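Local structure of epimerase (Methylomonas sp. DH-1, 7CJ7) at residues H211-R217 / F245-S249; T186-N190 / N224-F230; R217-G221 / D273-A278. The protein catalyses the reversible epimerisation of ketoses at the C3 carbon, with highest activity toward L-ribulose, using a manganese ion, and works as a homodimer. All blocks are in the same frame, centred on the assembly; numbering follows the deposited sequence.

Interaction 1. Residues H211-R217 / F245-S249; sequences HIGESHR and FESFS. With MN (manganese (II) ion), chain D; SOL (L-sorbose), chain C.
The carbonyl oxygen of R217 is gripped twice by the facing loop: S247 OG donates to it at 2.6 Å, and F248 N reaches the same R217 O at 3.1 Å. S247 suits the place because a short hydroxyl side chain, with OG anti to its backbone N (chi1 -175°), reaches the carbonyl of the adjacent loop. Nearer the barrel, E246 N donates to I212 O (3.0 Å), beside the parallel bridge of I212 with F245. From here H211 and E246 reach the manganese ion, H211 through ND1 at 2.2 Å and E246 through OE2 at 2.1 Å, with imidazole and carboxylate planes 77° apart; D185, E152 and both O2 and O3 of L-sorbose also bind the metal, and E41 holds H211 NE2. The R217 chain, bent at chi3 (85°), brings its guanidinium alongside F248, whose CE2 lies over one face, 3.7 Å from R217 CZ. R217 NH1 and NH2 donate to O1 of L-sorbose, and NH2 also to O2, while water links R217 NE to E246 O. Metal, sugar and E246, probably a proton donor/acceptor in catalysis, thus meet at the C-terminal ends of the barrel strands, the usual active-site position in a TIM barrel.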
loop_
_atom_site.group_PDB
_atom_site.type_symbol
_atom_site.label_atom_id
_atom_site.label_comp_id
_atom_site.label_asym_id
_atom_site.label_seq_id
_atom_site.Cartn_x
_atom_site.Cartn_y
_atom_site.Cartn_z
ATOM N N HIS A 211 5.128 -4.941 15.191
ATOM C CA HIS A 211 5.807 -3.768 14.594
ATOM C C HIS A 211 4.929 -2.533 14.753
ATOM O O HIS A 211 3.715 -2.584 14.421
ATOM C CB HIS A 211 6.152 -3.994 13.129
ATOM C CG HIS A 211 7.352 -4.853 12.946
ATOM N ND1 HIS A 211 7.816 -5.197 11.696
ATOM C CD2 HIS A 211 8.181 -5.436 13.842
ATOM C CE1 HIS A 211 8.914 -5.915 11.820
ATOM N NE2 HIS A 211 9.146 -6.103 13.129
ATOM N N ILE A 212 5.571 -1.454 15.199
ATOM C CA ILE A 212 4.975 -0.100 15.305
ATOM C C ILE A 212 5.551 0.711 14.150
ATOM O O ILE A 212 6.763 1.008 14.170
ATOM C CB ILE A 212 5.265 0.537 16.672
ATOM C CG1 ILE A 212 4.780 -0.340 17.827
ATOM C CG2 ILE A 212 4.696 1.946 16.739
ATOM C CD1 ILE A 212 3.311 -0.693 17.758
ATOM N N GLY A 213 4.712 0.989 13.160
ATOM C CA GLY A 213 5.033 1.846 12.006
ATOM C C GLY A 213 3.932 2.860 11.764
ATOM O O GLY A 213 2.738 2.490 11.832
ATOM N N GLU A 214 4.298 4.106 11.489
ATOM C CA GLU A 214 3.316 5.150 11.114
ATOM C C GLU A 214 2.779 4.820 9.714
ATOM O O GLU A 214 3.368 3.976 9.010
ATOM C CB GLU A 214 3.968 6.532 11.214
ATOM C CG GLU A 214 3.000 7.699 11.090
ATOM C CD GLU A 214 1.726 7.633 11.923
ATOM O OE1 GLU A 214 1.685 8.267 13.005
ATOM O OE2 GLU A 214 0.755 6.981 11.469
ATOM N N SER A 215 1.674 5.444 9.325
ATOM C CA SER A 215 0.980 5.187 8.039
ATOM C C SER A 215 1.936 5.367 6.859
ATOM O O SER A 215 1.792 4.628 5.871
ATOM C CB SER A 215 -0.241 6.062 7.914
ATOM O OG SER A 215 0.080 7.435 8.131
ATOM N N HIS A 216 2.856 6.332 6.932
ATOM C CA HIS A 216 3.829 6.631 5.849
ATOM C C HIS A 216 5.227 6.088 6.191
ATOM O O HIS A 216 6.161 6.353 5.404
ATOM C CB HIS A 216 3.858 8.136 5.574
ATOM C CG HIS A 216 3.957 8.972 6.800
ATOM N ND1 HIS A 216 4.810 8.657 7.837
ATOM C CD2 HIS A 216 3.334 10.120 7.148
ATOM C CE1 HIS A 216 4.709 9.575 8.776
ATOM N NE2 HIS A 216 3.812 10.488 8.376
ATOM N N ARG A 217 5.358 5.395 7.324
ATOM C CA ARG A 217 6.593 4.712 7.813
ATOM C C ARG A 217 7.627 5.737 8.303
ATOM O O ARG A 217 8.815 5.359 8.427
ATOM C CB ARG A 217 7.204 3.802 6.740
ATOM C CG ARG A 217 6.196 2.966 5.959
ATOM C CD ARG A 217 6.775 1.679 5.364
ATOM N NE ARG A 217 6.781 0.574 6.321
ATOM C CZ ARG A 217 6.884 -0.708 6.004
ATOM N NH1 ARG A 217 7.029 -1.086 4.746
ATOM N NH2 ARG A 217 6.840 -1.620 6.952
ATOM N N PHE A 245 9.975 -0.741 16.804
ATOM C CA PHE A 245 9.778 0.469 15.978
ATOM C C PHE A 245 10.417 0.206 14.617
ATOM O O PHE A 245 11.609 -0.168 14.536
ATOM C CB PHE A 245 10.366 1.707 16.651
ATOM C CG PHE A 245 10.427 2.897 15.729
ATOM C CD1 PHE A 245 9.290 3.359 15.085
ATOM C CD2 PHE A 245 11.625 3.542 15.487
ATOM C CE1 PHE A 245 9.351 4.442 14.218
ATOM C CE2 PHE A 245 11.683 4.629 14.629
ATOM C CZ PHE A 245 10.550 5.083 14.006
ATOM N N GLU A 246 9.629 0.416 13.568
ATOM C CA GLU A 246 10.051 0.202 12.173
ATOM C C GLU A 246 9.786 1.483 11.381
ATOM O O GLU A 246 8.675 2.046 11.482
ATOM C CB GLU A 246 9.317 -0.996 11.583
ATOM C CG GLU A 246 9.781 -1.343 10.190
ATOM C CD GLU A 246 9.353 -2.734 9.764
ATOM O OE1 GLU A 246 10.231 -3.570 9.456
ATOM O OE2 GLU A 246 8.145 -2.974 9.754
ATOM N N SER A 247 10.774 1.924 10.613
ATOM C CA SER A 247 10.692 3.195 9.859
ATOM C C SER A 247 11.670 3.158 8.692
ATOM O O SER A 247 12.797 2.675 8.866
ATOM C CB SER A 247 10.968 4.367 10.772
ATOM O OG SER A 247 10.792 5.591 10.093
ATOM N N PHE A 248 11.260 3.685 7.548
ATOM C CA PHE A 248 12.113 3.713 6.341
ATOM C C PHE A 248 12.116 5.123 5.762
ATOM O O PHE A 248 11.041 5.751 5.632
ATOM C CB PHE A 248 11.646 2.672 5.329
ATOM C CG PHE A 248 11.631 1.263 5.857
ATOM C CD1 PHE A 248 12.784 0.499 5.881
ATOM C CD2 PHE A 248 10.458 0.704 6.338
ATOM C CE1 PHE A 248 12.763 -0.792 6.386
ATOM C CE2 PHE A 248 10.444 -0.582 6.841
ATOM C CZ PHE A 248 11.594 -1.329 6.862
ATOM N N SER A 249 13.317 5.587 5.423
ATOM C CA SER A 249 13.555 6.877 4.736
ATOM C C SER A 249 14.583 6.645 3.631
ATOM O O SER A 249 15.443 5.767 3.816
ATOM C CB SER A 249 14.025 7.925 5.711
ATOM O OG SER A 249 14.312 9.134 5.029
HETATM MN MN MN D . 7.034 -4.781 9.693
HETATM C C1 SOL C . 7.850 -5.024 5.433
HETATM O O1 SOL C . 6.932 -4.077 4.941
HETATM C C2 SOL C . 7.878 -5.048 6.928
HETATM O O2 SOL C . 6.935 -4.621 7.572
HETATM C C3 SOL C . 9.130 -5.567 7.621
HETATM O O3 SOL C . 8.852 -5.937 8.952
HETATM C C4 SOL C . 9.743 -6.737 6.859
HETATM O O4 SOL C . 8.805 -7.815 6.810
HETATM C C5 SOL C . 11.043 -7.257 7.476
HETATM O O5 SOL C . 11.437 -8.455 6.808
HETATM C C6 SOL C . 12.184 -6.265 7.410
HETATM O O6 SOL C . 13.350 -6.797 8.045
HETATM O O HOH W 1 7.136 4.523 11.206
HETATM O O HOH W 2 7.074 1.366 9.087
HETATM O O HOH W 3 6.187 -0.961 9.901
#

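Interaction 2. Residues T186-N190 / N224-F230; sequences TYHMN and NVDFASF. With SOL (L-sorbose), chain C.
Over one face of the F230 ring sits the methyl of T186, CG2 standing 3.5 Å from the ring centroid and 15° off its normal, a CH-pi contact. The same ring receives M189 obliquely, SD approaching F230 CE1 at 3.6 Å in a Met-aromatic contact. F227 carries V225 CG1 over the centre of one face, and T186 OG1 comes obliquely to its CE1 at 3.5 Å. T186 serves both rings through its two branches: chi1 of 57° turns the methyl to F230 and leaves OG1 to bond the backbone O of G213. V225 CG2 meets N190 CB at 3.8 Å, a branched apolar side chain packing on the helix. N190 OD1 accepts from a water at 2.8 Å that in turn accepts from D226 N, a water-mediated link beside the apolar contact; N190 ND2 reaches N190 O of the second subunit. D226 is the N-cap of helix 227-236, its OD1 accepting from S229 N. Away from this contact, H188 NE2 donates to O1 and O2 of L-sorbose. Helix 186-192, following strand 180-185, thereby packs against the start of helix 227-236, with I212 of strand 207-212 touching T186, F227 and F230.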
loop_
_atom_site.group_PDB
_atom_site.type_symbol
_atom_site.label_atom_id
_atom_site.label_comp_id
_atom_site.label_asym_id
_atom_site.label_seq_id
_atom_site.Cartn_x
_atom_site.Cartn_y
_atom_site.Cartn_z
ATOM N N THR A 186 1.477 -2.168 12.486
ATOM C CA THR A 186 0.435 -1.109 12.436
ATOM C C THR A 186 0.408 -0.460 11.043
ATOM O O THR A 186 -0.669 -0.017 10.628
ATOM C CB THR A 186 0.624 -0.077 13.549
ATOM O OG1 THR A 186 1.929 0.500 13.453
ATOM C CG2 THR A 186 0.421 -0.685 14.921
ATOM N N TYR A 187 1.543 -0.371 10.351
ATOM C CA TYR A 187 1.604 0.216 8.987
ATOM C C TYR A 187 0.718 -0.605 8.042
ATOM O O TYR A 187 -0.080 -0.035 7.280
ATOM C CB TYR A 187 3.043 0.278 8.475
ATOM C CG TYR A 187 3.150 0.481 6.986
ATOM C CD1 TYR A 187 2.921 1.714 6.409
ATOM C CD2 TYR A 187 3.486 -0.568 6.148
ATOM C CE1 TYR A 187 3.006 1.900 5.037
ATOM C CE2 TYR A 187 3.583 -0.394 4.776
ATOM C CZ TYR A 187 3.369 0.850 4.221
ATOM O OH TYR A 187 3.456 1.031 2.870
ATOM N N HIS A 188 0.866 -1.929 8.074
ATOM C CA HIS A 188 0.094 -2.858 7.209
ATOM C C HIS A 188 -1.373 -2.885 7.642
ATOM O O HIS A 188 -2.249 -2.925 6.761
ATOM C CB HIS A 188 0.761 -4.232 7.202
ATOM C CG HIS A 188 2.131 -4.196 6.616
ATOM N ND1 HIS A 188 2.353 -3.889 5.289
ATOM C CD2 HIS A 188 3.343 -4.422 7.171
ATOM C CE1 HIS A 188 3.651 -3.941 5.052
ATOM N NE2 HIS A 188 4.276 -4.269 6.189
ATOM N N MET A 189 -1.633 -2.858 8.947
ATOM C CA MET A 189 -3.004 -2.921 9.510
ATOM C C MET A 189 -3.783 -1.685 9.051
ATOM O O MET A 189 -4.992 -1.801 8.777
ATOM C CB MET A 189 -2.970 -2.952 11.039
ATOM C CG MET A 189 -2.294 -4.172 11.606
ATOM S SD MET A 189 -2.204 -4.089 13.405
ATOM C CE MET A 189 -3.946 -4.162 13.823
ATOM N N ASN A 190 -3.092 -0.547 8.968
ATOM C CA ASN A 190 -3.697 0.760 8.607
ATOM C C ASN A 190 -4.344 0.643 7.221
ATOM O O ASN A 190 -5.360 1.316 6.972
ATOM C CB ASN A 190 -2.656 1.881 8.649
ATOM C CG ASN A 190 -3.267 3.220 8.308
ATOM O OD1 ASN A 190 -4.201 3.664 8.979
ATOM N ND2 ASN A 190 -2.800 3.829 7.232
ATOM N N ASN A 224 -1.516 8.735 10.014
ATOM C CA ASN A 224 -2.962 8.452 10.138
ATOM C C ASN A 224 -3.234 7.237 11.035
ATOM O O ASN A 224 -4.430 6.916 11.236
ATOM C CB ASN A 224 -3.565 8.254 8.752
ATOM C CG ASN A 224 -3.376 9.468 7.875
ATOM O OD1 ASN A 224 -3.567 10.596 8.336
ATOM N ND2 ASN A 224 -3.001 9.249 6.624
ATOM N N VAL A 225 -2.211 6.551 11.544
ATOM C CA VAL A 225 -2.471 5.284 12.289
ATOM C C VAL A 225 -3.192 5.615 13.599
ATOM O O VAL A 225 -2.735 6.513 14.339
ATOM C CB VAL A 225 -1.208 4.450 12.546
ATOM C CG1 VAL A 225 -1.445 3.408 13.626
ATOM C CG2 VAL A 225 -0.724 3.796 11.268
ATOM N N ASP A 226 -4.261 4.874 13.890
ATOM C CA ASP A 226 -4.994 4.998 15.172
ATOM C C ASP A 226 -4.234 4.208 16.241
ATOM O O ASP A 226 -4.637 3.078 16.564
ATOM C CB ASP A 226 -6.437 4.511 15.043
ATOM C CG ASP A 226 -7.315 4.893 16.220
ATOM O OD1 ASP A 226 -6.756 5.208 17.294
ATOM O OD2 ASP A 226 -8.555 4.856 16.056
ATOM N N PHE A 227 -3.166 4.780 16.782
ATOM C CA PHE A 227 -2.364 4.104 17.831
ATOM C C PHE A 227 -3.184 3.950 19.112
ATOM O O PHE A 227 -2.969 2.948 19.816
ATOM C CB PHE A 227 -1.048 4.841 18.070
ATOM C CG PHE A 227 -0.047 4.618 16.971
ATOM C CD1 PHE A 227 0.474 3.357 16.739
ATOM C CD2 PHE A 227 0.360 5.666 16.162
ATOM C CE1 PHE A 227 1.391 3.154 15.725
ATOM C CE2 PHE A 227 1.284 5.458 15.155
ATOM C CZ PHE A 227 1.787 4.199 14.933
ATOM N N ALA A 228 -4.109 4.866 19.398
ATOM C CA ALA A 228 -4.937 4.803 20.626
ATOM C C ALA A 228 -5.712 3.481 20.630
ATOM O O ALA A 228 -5.719 2.790 21.674
ATOM C CB ALA A 228 -5.857 6.000 20.720
ATOM N N SER A 229 -6.332 3.144 19.498
ATOM C CA SER A 229 -7.134 1.914 19.305
ATOM C C SER A 229 -6.221 0.690 19.391
ATOM O O SER A 229 -6.570 -0.289 20.075
ATOM C CB SER A 229 -7.885 1.963 18.004
ATOM O OG SER A 229 -8.666 0.801 17.852
ATOM N N PHE A 230 -5.068 0.748 18.736
ATOM C CA PHE A 230 -4.137 -0.398 18.674
ATOM C C PHE A 230 -3.603 -0.718 20.076
ATOM O O PHE A 230 -3.640 -1.891 20.472
ATOM C CB PHE A 230 -2.987 -0.119 17.714
ATOM C CG PHE A 230 -2.063 -1.296 17.595
ATOM C CD1 PHE A 230 -2.510 -2.477 17.030
ATOM C CD2 PHE A 230 -0.778 -1.246 18.108
ATOM C CE1 PHE A 230 -1.667 -3.571 16.919
ATOM C CE2 PHE A 230 0.066 -2.341 17.998
ATOM C CZ PHE A 230 -0.385 -3.505 17.418
HETATM C C1 SOL C . 7.850 -5.024 5.433
HETATM O O1 SOL C . 6.932 -4.077 4.941
HETATM C C2 SOL C . 7.878 -5.048 6.928
HETATM O O2 SOL C . 6.935 -4.621 7.572
HETATM C C3 SOL C . 9.130 -5.567 7.621
HETATM O O3 SOL C . 8.852 -5.937 8.952
HETATM C C4 SOL C . 9.743 -6.737 6.859
HETATM O O4 SOL C . 8.805 -7.815 6.810
HETATM C C5 SOL C . 11.043 -7.257 7.476
HETATM O O5 SOL C . 11.437 -8.455 6.808
HETATM C C6 SOL C . 12.184 -6.265 7.410
HETATM O O6 SOL C . 13.350 -6.797 8.045
HETATM O O HOH W 4 -5.078 3.111 11.607
HETATM O O HOH W 5 -5.903 5.575 9.469
#

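Interaction 3. Residues R217-G221 / D273-A278; sequences RGYLG and DLAGKA. With SOL (L-sorbose), chain C.
Loop 217-221 runs past helix 271-285 without direct backbone bonding, its CA atoms coming nearest at Y219 to L274 (6.2 Å) and L220 to A278 (6.0 Å). Y219 meets the helix with its ring: L274 CD1 stands over the centre of one face, 3.6 Å from the ring centroid and 8° off the normal, a CH-pi contact. L274 lays this methyl there with chi1 extended at 176° and chi2 turned to 77°. At the far end of the ring Y219 OH donates to the anti lone pair of D273 OD2 at 2.6 Å. The syn lone pair of D273 OD2 takes K277 NZ at 3.0 Å, a salt bridge one helical turn along, while K277 CD lies obliquely to the ring. Further down, L220 CD1 touches A278 CB at 3.9 Å; alanine's small side chain lets the leucine come close to the helix. Between loop and helix a water accepts from L220 N and donates to L274 O. Tyrosine suits this partly exposed position by offering an apolar face to leucine and a hydroxyl to aspartate. K277 probably offsets the negative charge of D273, whose OD2 is thus held by two donors, one neutral and one charged.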
loop_
_atom_site.group_PDB
_atom_site.type_symbol
_atom_site.label_atom_id
_atom_site.label_comp_id
_atom_site.label_asym_id
_atom_site.label_seq_id
_atom_site.Cartn_x
_atom_site.Cartn_y
_atom_site.Cartn_z
ATOM N N ARG A 217 5.358 5.395 7.324
ATOM C CA ARG A 217 6.593 4.712 7.813
ATOM C C ARG A 217 7.627 5.737 8.303
ATOM O O ARG A 217 8.815 5.359 8.427
ATOM C CB ARG A 217 7.204 3.802 6.740
ATOM C CG ARG A 217 6.196 2.966 5.959
ATOM C CD ARG A 217 6.775 1.679 5.364
ATOM N NE ARG A 217 6.781 0.574 6.321
ATOM C CZ ARG A 217 6.884 -0.708 6.004
ATOM N NH1 ARG A 217 7.029 -1.086 4.746
ATOM N NH2 ARG A 217 6.840 -1.620 6.952
ATOM N N GLY A 218 7.196 6.958 8.627
ATOM C CA GLY A 218 8.062 8.017 9.188
ATOM C C GLY A 218 7.901 8.177 10.694
ATOM O O GLY A 218 7.662 7.172 11.388
ATOM N N TYR A 219 8.046 9.408 11.194
ATOM C CA TYR A 219 7.897 9.745 12.632
ATOM C C TYR A 219 6.537 9.255 13.150
ATOM O O TYR A 219 5.493 9.511 12.522
ATOM C CB TYR A 219 8.043 11.253 12.850
ATOM C CG TYR A 219 9.463 11.729 13.004
ATOM C CD1 TYR A 219 10.205 12.121 11.901
ATOM C CD2 TYR A 219 10.047 11.840 14.257
ATOM C CE1 TYR A 219 11.510 12.572 12.035
ATOM C CE2 TYR A 219 11.344 12.298 14.406
ATOM C CZ TYR A 219 12.083 12.658 13.292
ATOM O OH TYR A 219 13.377 13.085 13.445
ATOM N N LEU A 220 6.521 8.593 14.303
ATOM C CA LEU A 220 5.245 8.183 14.937
ATOM C C LEU A 220 4.476 9.450 15.330
ATOM O O LEU A 220 5.082 10.388 15.897
ATOM C CB LEU A 220 5.509 7.275 16.145
ATOM C CG LEU A 220 6.304 5.991 15.879
ATOM C CD1 LEU A 220 6.353 5.109 17.123
ATOM C CD2 LEU A 220 5.744 5.216 14.697
ATOM N N GLY A 221 3.174 9.472 15.042
ATOM C CA GLY A 221 2.255 10.546 15.455
ATOM C C GLY A 221 2.071 11.601 14.378
ATOM O O GLY A 221 1.321 12.548 14.634
ATOM N N ASP A 273 17.188 11.024 16.653
ATOM C CA ASP A 273 15.977 11.813 16.997
ATOM C C ASP A 273 14.746 10.940 16.738
ATOM O O ASP A 273 13.854 10.844 17.609
ATOM C CB ASP A 273 15.919 13.106 16.188
ATOM C CG ASP A 273 14.733 13.963 16.577
ATOM O OD1 ASP A 273 14.758 14.492 17.695
ATOM O OD2 ASP A 273 13.788 14.063 15.774
ATOM N N LEU A 274 14.699 10.326 15.564
ATOM C CA LEU A 274 13.563 9.473 15.145
ATOM C C LEU A 274 13.382 8.342 16.161
ATOM O O LEU A 274 12.260 8.179 16.652
ATOM C CB LEU A 274 13.826 8.919 13.748
ATOM C CG LEU A 274 12.762 7.942 13.256
ATOM C CD1 LEU A 274 11.514 8.684 12.804
ATOM C CD2 LEU A 274 13.311 7.069 12.142
ATOM N N ALA A 275 14.452 7.599 16.469
ATOM C CA ALA A 275 14.404 6.394 17.333
ATOM C C ALA A 275 14.085 6.779 18.782
ATOM O O ALA A 275 13.314 6.058 19.433
ATOM C CB ALA A 275 15.705 5.643 17.246
ATOM N N GLY A 276 14.659 7.872 19.282
ATOM C CA GLY A 276 14.401 8.338 20.657
ATOM C C GLY A 276 12.949 8.749 20.820
ATOM O O GLY A 276 12.316 8.347 21.824
ATOM N N LYS A 277 12.427 9.513 19.857
ATOM C CA LYS A 277 11.036 10.016 19.908
ATOM C C LYS A 277 10.077 8.831 19.773
ATOM O O LYS A 277 9.033 8.860 20.433
ATOM C CB LYS A 277 10.795 11.072 18.831
ATOM C CG LYS A 277 11.349 12.445 19.185
ATOM C CD LYS A 277 11.031 13.499 18.166
ATOM C CE LYS A 277 11.481 14.883 18.577
ATOM N NZ LYS A 277 11.891 15.659 17.386
ATOM N N ALA A 278 10.420 7.830 18.953
ATOM C CA ALA A 278 9.570 6.634 18.736
ATOM C C ALA A 278 9.443 5.867 20.050
ATOM O O ALA A 278 8.322 5.471 20.402
ATOM C CB ALA A 278 10.127 5.753 17.653
HETATM C C1 SOL C . 7.850 -5.024 5.433
HETATM O O1 SOL C . 6.932 -4.077 4.941
HETATM C C2 SOL C . 7.878 -5.048 6.928
HETATM O O2 SOL C . 6.935 -4.621 7.572
HETATM C C3 SOL C . 9.130 -5.567 7.621
HETATM O O3 SOL C . 8.852 -5.937 8.952
HETATM C C4 SOL C . 9.743 -6.737 6.859
HETATM O O4 SOL C . 8.805 -7.815 6.810
HETATM C C5 SOL C . 11.043 -7.257 7.476
HETATM O O5 SOL C . 11.437 -8.455 6.808
HETATM C C6 SOL C . 12.184 -6.265 7.410
HETATM O O6 SOL C . 13.350 -6.797 8.045
HETATM O O HOH W 6 9.100 8.634 15.921
#

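How the interactions relate
From the N terminus, helix 186-192 comes first; interaction 2 closes the loop back to it from N224-F230, enclosing strand 207-212. Interaction 1 starts inside that loop, at H211-R217, and closes at F245-S249 beyond it, so the two cross. Interaction 3 leaves from R217, shared with interaction 1, and closes last, at helix 271-285, crossing both others. None nests in another. Bonds join them where they meet: T186 OG1 to G213 O and S215 OG to N224 N between interactions 1 and 2, and E214 OE1 to G221 N between 1 and 3. Together they tie the last three strands of the barrel and their helices around one sugar site.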